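Long-range contacts in aminoglycoside 3'-phosphotransferase AphA1-IAB (Acinetobacter baumannii, PDB 4FEX), which confers resistance to kanamycin and related aminoglycosides, probably by transferring a phosphate group from ATP to the drug's 3'-hydroxyl: residues 53-58 / 94-99; 64-69 / 86-91. All coordinates share one frame; numbering follows the deposited sequence.

Contact 1 (53-58 / 94-99); sequences LFLKHG and DAWLLT. With 0TO (N-(3-chlorophenyl)-6,7-dimethoxyquinazolin-4-amine), chain G.
H57 and W96 stack face to face at a non-hydrogen-bonded position of two antiparallel strands, 53-58 and 94-99. Their ring planes differ by 8° and the centroid of the imidazole lies 3.6 Å from that of the six-membered ring of W96. The two side chains run alongside each other because their first torsions differ: CG of H57 is anti to the backbone N (chi1 173°), whereas that of W96 stands beside it.

Polar bonding fixes the rotation of the imidazole. H57 NE2 donates to D94 OD2 over 2.8 Å, with the acceptor close to the ring plane and the carboxylate approached on its anti side.

Backbone bonds set the register. F54/T99, K56/L97 and G58/A95 are each joined by a reciprocal pair of N-H...O bonds, among them T99 N to F54 O at 2.8 Å and G58 N to A95 O at 3.1 Å.

Apolar contacts continue the H57 face: L55 CB meets L98 CD1 at 3.6 Å, and L53 CD1 meets L98 CD2 at 3.8 Å.

On the other face, in the kinase-like N-terminal lobe, the bound anilinoquinazoline meets a mixed surface: the F54 ring over its linker and pyrimidine, the aliphatic chain of K56, with CG 3.5 Å from its C19, and the T99 side chain, with OG1 near its chlorine. The H57-D94 pair lies opposite, where the carboxylate would probably stabilise a protonated imidazole.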
loop_
_atom_site.group_PDB
_atom_site.type_symbol
_atom_site.label_atom_id
_atom_site.label_comp_id
_atom_site.label_asym_id
_atom_site.label_seq_id
_atom_site.Cartn_x
_atom_site.Cartn_y
_atom_site.Cartn_z
ATOM N N LEU A 53 -15.516 8.204 8.871
ATOM C CA LEU A 53 -14.999 6.922 9.322
ATOM C C LEU A 53 -15.018 5.929 8.183
ATOM O O LEU A 53 -15.869 6.017 7.301
ATOM C CB LEU A 53 -15.848 6.359 10.465
ATOM C CG LEU A 53 -15.910 6.995 11.858
ATOM C CD1 LEU A 53 -16.518 5.998 12.823
ATOM C CD2 LEU A 53 -14.560 7.427 12.357
ATOM N N PHE A 54 -14.091 4.978 8.192
ATOM C CA PHE A 54 -14.204 3.856 7.268
ATOM C C PHE A 54 -14.411 2.555 8.014
ATOM O O PHE A 54 -13.811 2.327 9.057
ATOM C CB PHE A 54 -12.983 3.749 6.358
ATOM C CG PHE A 54 -12.911 4.820 5.320
ATOM C CD1 PHE A 54 -13.573 4.677 4.111
ATOM C CD2 PHE A 54 -12.191 5.971 5.549
ATOM C CE1 PHE A 54 -13.504 5.666 3.152
ATOM C CE2 PHE A 54 -12.119 6.957 4.601
ATOM C CZ PHE A 54 -12.769 6.807 3.400
ATOM N N LEU A 55 -15.265 1.705 7.472
ATOM C CA LEU A 55 -15.492 0.392 8.025
ATOM C C LEU A 55 -15.156 -0.594 6.918
ATOM O O LEU A 55 -15.800 -0.586 5.875
ATOM C CB LEU A 55 -16.956 0.275 8.457
ATOM C CG LEU A 55 -17.494 -1.045 9.009
ATOM C CD1 LEU A 55 -16.695 -1.524 10.208
ATOM C CD2 LEU A 55 -18.946 -0.872 9.395
ATOM N N LYS A 56 -14.113 -1.397 7.110
ATOM C CA LYS A 56 -13.736 -2.429 6.141
ATOM C C LYS A 56 -14.424 -3.713 6.584
ATOM O O LYS A 56 -14.466 -3.993 7.780
ATOM C CB LYS A 56 -12.211 -2.637 6.108
ATOM C CG LYS A 56 -11.464 -2.077 4.883
ATOM C CD LYS A 56 -10.249 -2.955 4.532
ATOM C CE LYS A 56 -9.523 -2.518 3.246
ATOM N NZ LYS A 56 -8.927 -3.656 2.416
ATOM N N HIS A 57 -14.997 -4.478 5.650
ATOM C CA HIS A 57 -15.585 -5.773 6.015
ATOM C C HIS A 57 -15.115 -6.881 5.109
ATOM O O HIS A 57 -15.238 -6.798 3.890
ATOM C CB HIS A 57 -17.111 -5.746 6.032
ATOM C CG HIS A 57 -17.735 -7.092 6.249
ATOM N ND1 HIS A 57 -18.948 -7.450 5.701
ATOM C CD2 HIS A 57 -17.314 -8.169 6.955
ATOM C CE1 HIS A 57 -19.247 -8.688 6.054
ATOM N NE2 HIS A 57 -18.270 -9.150 6.810
ATOM N N GLY A 58 -14.578 -7.927 5.720
ATOM C CA GLY A 58 -14.079 -9.060 4.980
ATOM C C GLY A 58 -14.792 -10.306 5.450
ATOM O O GLY A 58 -15.021 -10.487 6.651
ATOM N N ASP A 94 -15.935 -13.569 9.790
ATOM C CA ASP A 94 -16.067 -12.141 9.488
ATOM C C ASP A 94 -15.199 -11.208 10.332
ATOM O O ASP A 94 -15.196 -11.247 11.561
ATOM C CB ASP A 94 -17.531 -11.707 9.582
ATOM C CG ASP A 94 -18.404 -12.391 8.552
ATOM O OD1 ASP A 94 -18.927 -13.474 8.881
ATOM O OD2 ASP A 94 -18.568 -11.852 7.423
ATOM N N ALA A 95 -14.467 -10.349 9.645
ATOM C CA ALA A 95 -13.706 -9.308 10.305
ATOM C C ALA A 95 -14.307 -7.934 9.988
ATOM O O ALA A 95 -14.617 -7.624 8.837
ATOM C CB ALA A 95 -12.241 -9.380 9.883
ATOM N N TRP A 96 -14.487 -7.112 11.011
ATOM C CA TRP A 96 -14.959 -5.758 10.793
ATOM C C TRP A 96 -13.922 -4.802 11.368
ATOM O O TRP A 96 -13.430 -5.014 12.473
ATOM C CB TRP A 96 -16.310 -5.563 11.470
ATOM C CG TRP A 96 -17.314 -6.586 11.069
ATOM C CD1 TRP A 96 -17.383 -7.898 11.476
ATOM C CD2 TRP A 96 -18.403 -6.391 10.166
ATOM N NE1 TRP A 96 -18.456 -8.524 10.873
ATOM C CE2 TRP A 96 -19.095 -7.617 10.068
ATOM C CE3 TRP A 96 -18.866 -5.295 9.439
ATOM C CZ2 TRP A 96 -20.215 -7.767 9.275
ATOM C CZ3 TRP A 96 -19.976 -5.451 8.649
ATOM C CH2 TRP A 96 -20.641 -6.673 8.571
ATOM N N LEU A 97 -13.583 -3.765 10.607
ATOM C CA LEU A 97 -12.558 -2.806 11.005
ATOM C C LEU A 97 -13.026 -1.370 10.834
ATOM O O LEU A 97 -13.182 -0.910 9.719
ATOM C CB LEU A 97 -11.276 -3.014 10.187
ATOM C CG LEU A 97 -10.163 -2.017 10.542
ATOM C CD1 LEU A 97 -10.045 -1.838 12.044
ATOM C CD2 LEU A 97 -8.855 -2.477 9.984
ATOM N N LEU A 98 -13.207 -0.659 11.944
ATOM C CA LEU A 98 -13.629 0.736 11.913
ATOM C C LEU A 98 -12.463 1.652 12.250
ATOM O O LEU A 98 -11.860 1.523 13.317
ATOM C CB LEU A 98 -14.771 0.966 12.911
ATOM C CG LEU A 98 -15.628 2.238 12.779
ATOM C CD1 LEU A 98 -16.416 2.245 11.456
ATOM C CD2 LEU A 98 -16.564 2.409 13.985
ATOM N N THR A 99 -12.149 2.577 11.347
ATOM C CA THR A 99 -11.049 3.521 11.561
ATOM C C THR A 99 -11.466 4.970 11.310
ATOM O O THR A 99 -12.494 5.240 10.687
ATOM C CB THR A 99 -9.856 3.192 10.653
ATOM O OG1 THR A 99 -10.305 3.104 9.292
ATOM C CG2 THR A 99 -9.236 1.855 11.058
HETATM C C21 0TO G . -9.034 0.796 5.639
HETATM C C20 0TO G . -8.571 1.981 6.196
HETATM CL CL 0TO G . -7.906 2.004 7.791
HETATM C C18 0TO G . -8.628 3.174 5.475
HETATM C C19 0TO G . -9.551 0.852 4.350
HETATM C C17 0TO G . -9.577 2.052 3.624
HETATM C C7 0TO G . -9.212 3.259 4.214
HETATM N N6 0TO G . -9.162 4.384 3.485
HETATM C C4 0TO G . -8.834 5.627 3.910
HETATM N N5 0TO G . -8.747 5.998 5.208
HETATM C C8 0TO G . -8.507 7.256 5.569
HETATM N N9 0TO G . -8.407 8.241 4.684
HETATM C C2 0TO G . -8.833 6.665 2.990
HETATM C C1 0TO G . -8.547 7.966 3.390
HETATM C C3 0TO G . -8.940 6.357 1.646
HETATM C C10 0TO G . -8.841 7.364 0.697
HETATM O O11 0TO G . -8.979 7.043 -0.621
HETATM C C14 0TO G . -7.688 6.634 -1.151
HETATM C C12 0TO G . -8.598 8.680 1.093
HETATM C C15 0TO G . -8.452 8.981 2.454
HETATM O O13 0TO G . -8.507 9.662 0.146
HETATM C C16 0TO G . -9.037 10.887 0.677
#

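Contact 2 (64-69 / 86-91); sequences NDVTDE and KHFIRT. With 0TO (N-(3-chlorophenyl)-6,7-dimethoxyquinazolin-4-amine), chain G.
R90 reaches from the strand 87-90 to the helix 64-69 and donates from NH1 to the side-chain oxygen OD1 of N64. The bond is 2.9 Å long and almost straight; the donor lies in the carbonyl plane of the amide. N64 OD1 lies in the guanidinium plane, so it meets the edge; the two planes are turned 38° against each other.

The arginine chain starts with CG anti to the backbone N, then bends at chi2 (96°), which carries the guanidinium across the T67 side chain at about a right angle. Its rotation is fixed by further bonds: NE donates to T91 O at 2.9 Å, and NH2 to the carbonyl of P92. T67 OG1 sits 3.5 Å from R90 CD, but its hydrogen bond goes to A63 O, one turn back in the helix.

F88, two residues earlier on the same strand face, has CG anti to the backbone N (chi1 173°), which sends its ring out from the strand to the helix. T67 OG1 lies near the ring plane, 3.7 Å from CZ, and V66 CG1 is 4.5 Å from CE1.

The helix thus meets the sheet's edge strand through the edge of the F88 ring against T67, with V66 loosely beside it. With N64 offering a neutral oxygen, the arginine is held by directional bonds to carbonyl oxygens, without a salt bridge between the segments.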
loop_
_atom_site.group_PDB
_atom_site.type_symbol
_atom_site.label_atom_id
_atom_site.label_comp_id
_atom_site.label_asym_id
_atom_site.label_seq_id
_atom_site.Cartn_x
_atom_site.Cartn_y
_atom_site.Cartn_z
ATOM N N ASN A 64 -9.204 -12.649 6.975
ATOM C CA ASN A 64 -7.809 -12.749 7.391
ATOM C C ASN A 64 -7.064 -11.490 6.998
ATOM O O ASN A 64 -6.249 -10.966 7.759
ATOM C CB ASN A 64 -7.109 -13.964 6.777
ATOM C CG ASN A 64 -7.597 -15.277 7.350
ATOM O OD1 ASN A 64 -8.225 -15.316 8.408
ATOM N ND2 ASN A 64 -7.309 -16.364 6.652
ATOM N N ASP A 65 -7.381 -10.997 5.810
ATOM C CA ASP A 65 -6.722 -9.825 5.266
ATOM C C ASP A 65 -7.102 -8.585 6.042
ATOM O O ASP A 65 -6.237 -7.791 6.397
ATOM C CB ASP A 65 -7.056 -9.689 3.791
ATOM C CG ASP A 65 -6.917 -11.014 3.059
ATOM O OD1 ASP A 65 -5.970 -11.767 3.421
ATOM O OD2 ASP A 65 -7.759 -11.317 2.166
ATOM N N VAL A 66 -8.385 -8.417 6.336
ATOM C CA VAL A 66 -8.781 -7.326 7.219
ATOM C C VAL A 66 -8.085 -7.452 8.579
ATOM O O VAL A 66 -7.673 -6.443 9.170
ATOM C CB VAL A 66 -10.297 -7.264 7.411
ATOM C CG1 VAL A 66 -10.677 -6.021 8.170
ATOM C CG2 VAL A 66 -10.977 -7.262 6.077
ATOM N N THR A 67 -7.929 -8.687 9.056
ATOM C CA THR A 67 -7.271 -8.903 10.335
ATOM C C THR A 67 -5.814 -8.456 10.278
ATOM O O THR A 67 -5.314 -7.776 11.185
ATOM C CB THR A 67 -7.343 -10.372 10.808
ATOM O OG1 THR A 67 -8.710 -10.772 10.987
ATOM C CG2 THR A 67 -6.630 -10.515 12.142
ATOM N N ASP A 68 -5.139 -8.827 9.198
ATOM C CA ASP A 68 -3.736 -8.492 9.034
ATOM C C ASP A 68 -3.519 -6.982 9.051
ATOM O O ASP A 68 -2.489 -6.488 9.524
ATOM C CB ASP A 68 -3.193 -9.084 7.737
ATOM C CG ASP A 68 -3.102 -10.595 7.772
ATOM O OD1 ASP A 68 -3.212 -11.187 8.878
ATOM O OD2 ASP A 68 -2.902 -11.189 6.686
ATOM N N GLU A 69 -4.501 -6.249 8.545
ATOM C CA GLU A 69 -4.378 -4.805 8.451
ATOM C C GLU A 69 -4.548 -4.162 9.823
ATOM O O GLU A 69 -3.825 -3.228 10.185
ATOM C CB GLU A 69 -5.399 -4.239 7.467
ATOM C CG GLU A 69 -5.165 -2.780 7.145
ATOM C CD GLU A 69 -6.193 -2.201 6.188
ATOM O OE1 GLU A 69 -7.052 -2.972 5.680
ATOM O OE2 GLU A 69 -6.127 -0.969 5.954
ATOM N N LYS A 86 -10.806 2.730 15.756
ATOM C CA LYS A 86 -11.853 2.981 16.719
ATOM C C LYS A 86 -12.418 1.642 17.218
ATOM O O LYS A 86 -12.807 1.534 18.373
ATOM C CB LYS A 86 -12.936 3.913 16.146
ATOM C CG LYS A 86 -14.052 4.232 17.145
ATOM C CD LYS A 86 -14.855 5.505 16.809
ATOM C CE LYS A 86 -15.926 5.800 17.884
ATOM N NZ LYS A 86 -17.052 6.709 17.451
ATOM N N HIS A 87 -12.405 0.609 16.377
ATOM C CA HIS A 87 -13.073 -0.646 16.728
ATOM C C HIS A 87 -12.818 -1.792 15.747
ATOM O O HIS A 87 -12.888 -1.608 14.541
ATOM C CB HIS A 87 -14.572 -0.398 16.779
ATOM C CG HIS A 87 -15.312 -1.377 17.626
ATOM N ND1 HIS A 87 -16.026 -0.999 18.742
ATOM C CD2 HIS A 87 -15.446 -2.719 17.526
ATOM C CE1 HIS A 87 -16.570 -2.069 19.296
ATOM N NE2 HIS A 87 -16.236 -3.125 18.575
ATOM N N PHE A 88 -12.552 -2.982 16.262
ATOM C CA PHE A 88 -12.328 -4.143 15.411
ATOM C C PHE A 88 -13.082 -5.337 15.950
ATOM O O PHE A 88 -13.095 -5.556 17.155
ATOM C CB PHE A 88 -10.836 -4.495 15.324
ATOM C CG PHE A 88 -10.555 -5.788 14.597
ATOM C CD1 PHE A 88 -10.514 -5.826 13.208
ATOM C CD2 PHE A 88 -10.324 -6.962 15.297
ATOM C CE1 PHE A 88 -10.242 -7.022 12.519
ATOM C CE2 PHE A 88 -10.066 -8.171 14.623
ATOM C CZ PHE A 88 -10.019 -8.197 13.227
ATOM N N ILE A 89 -13.696 -6.116 15.060
ATOM C CA ILE A 89 -14.370 -7.353 15.447
ATOM C C ILE A 89 -13.954 -8.510 14.551
ATOM O O ILE A 89 -14.024 -8.406 13.331
ATOM C CB ILE A 89 -15.907 -7.229 15.331
ATOM C CG1 ILE A 89 -16.462 -6.192 16.307
ATOM C CG2 ILE A 89 -16.567 -8.583 15.540
ATOM C CD1 ILE A 89 -17.937 -5.878 16.077
ATOM N N ARG A 90 -13.527 -9.613 15.147
ATOM C CA ARG A 90 -13.316 -10.838 14.389
ATOM C C ARG A 90 -14.219 -11.945 14.931
ATOM O O ARG A 90 -14.356 -12.122 16.147
ATOM C CB ARG A 90 -11.856 -11.271 14.465
ATOM C CG ARG A 90 -11.620 -12.687 13.973
ATOM C CD ARG A 90 -11.194 -12.708 12.539
ATOM N NE ARG A 90 -11.637 -13.925 11.871
ATOM C CZ ARG A 90 -10.934 -14.560 10.940
ATOM N NH1 ARG A 90 -9.742 -14.094 10.577
ATOM N NH2 ARG A 90 -11.420 -15.664 10.378
ATOM N N THR A 91 -14.842 -12.670 14.012
ATOM C CA THR A 91 -15.665 -13.836 14.317
ATOM C C THR A 91 -15.177 -14.909 13.352
ATOM O O THR A 91 -14.356 -14.597 12.489
ATOM C CB THR A 91 -17.157 -13.540 14.087
ATOM O OG1 THR A 91 -17.415 -13.395 12.679
ATOM C CG2 THR A 91 -17.595 -12.287 14.868
HETATM C C21 0TO G . -9.034 0.796 5.639
HETATM C C20 0TO G . -8.571 1.981 6.196
HETATM CL CL 0TO G . -7.906 2.004 7.791
HETATM C C18 0TO G . -8.628 3.174 5.475
HETATM C C19 0TO G . -9.551 0.852 4.350
HETATM C C17 0TO G . -9.577 2.052 3.624
HETATM C C7 0TO G . -9.212 3.259 4.214
HETATM N N6 0TO G . -9.162 4.384 3.485
HETATM C C4 0TO G . -8.834 5.627 3.910
HETATM N N5 0TO G . -8.747 5.998 5.208
HETATM C C8 0TO G . -8.507 7.256 5.569
HETATM N N9 0TO G . -8.407 8.241 4.684
HETATM C C2 0TO G . -8.833 6.665 2.990
HETATM C C1 0TO G . -8.547 7.966 3.390
HETATM C C3 0TO G . -8.940 6.357 1.646
HETATM C C10 0TO G . -8.841 7.364 0.697
HETATM O O11 0TO G . -8.979 7.043 -0.621
HETATM C C14 0TO G . -7.688 6.634 -1.151
HETATM C C12 0TO G . -8.598 8.680 1.093
HETATM C C15 0TO G . -8.452 8.981 2.454
HETATM O O13 0TO G . -8.507 9.662 0.146
HETATM C C16 0TO G . -9.037 10.887 0.677
#

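How the contacts relate
From the N terminus, strand 53-59 leads straight into helix 61-76, and the chain then returns through strand 85-90 to strand 94-100. Contact 1 pairs 53-58 with 94-99 and closes the outer loop; contact 2, joining 64-69 to 86-91, is nested within it. Their centres are 7 Å apart. Strands 85-90 and 94-100 are sheet neighbours, joined by probable hydrogen bonds from W96 N to I89 O (2.7 Å) and from L98 N to H87 O (2.8 Å). Helix 61-76 packs against the five-stranded sheet on strands 94-100 and 85-90, V66 resting on A95 and L97. E69 and K56, from the first segment of each contact, approach beside the ligand that both contacts touch.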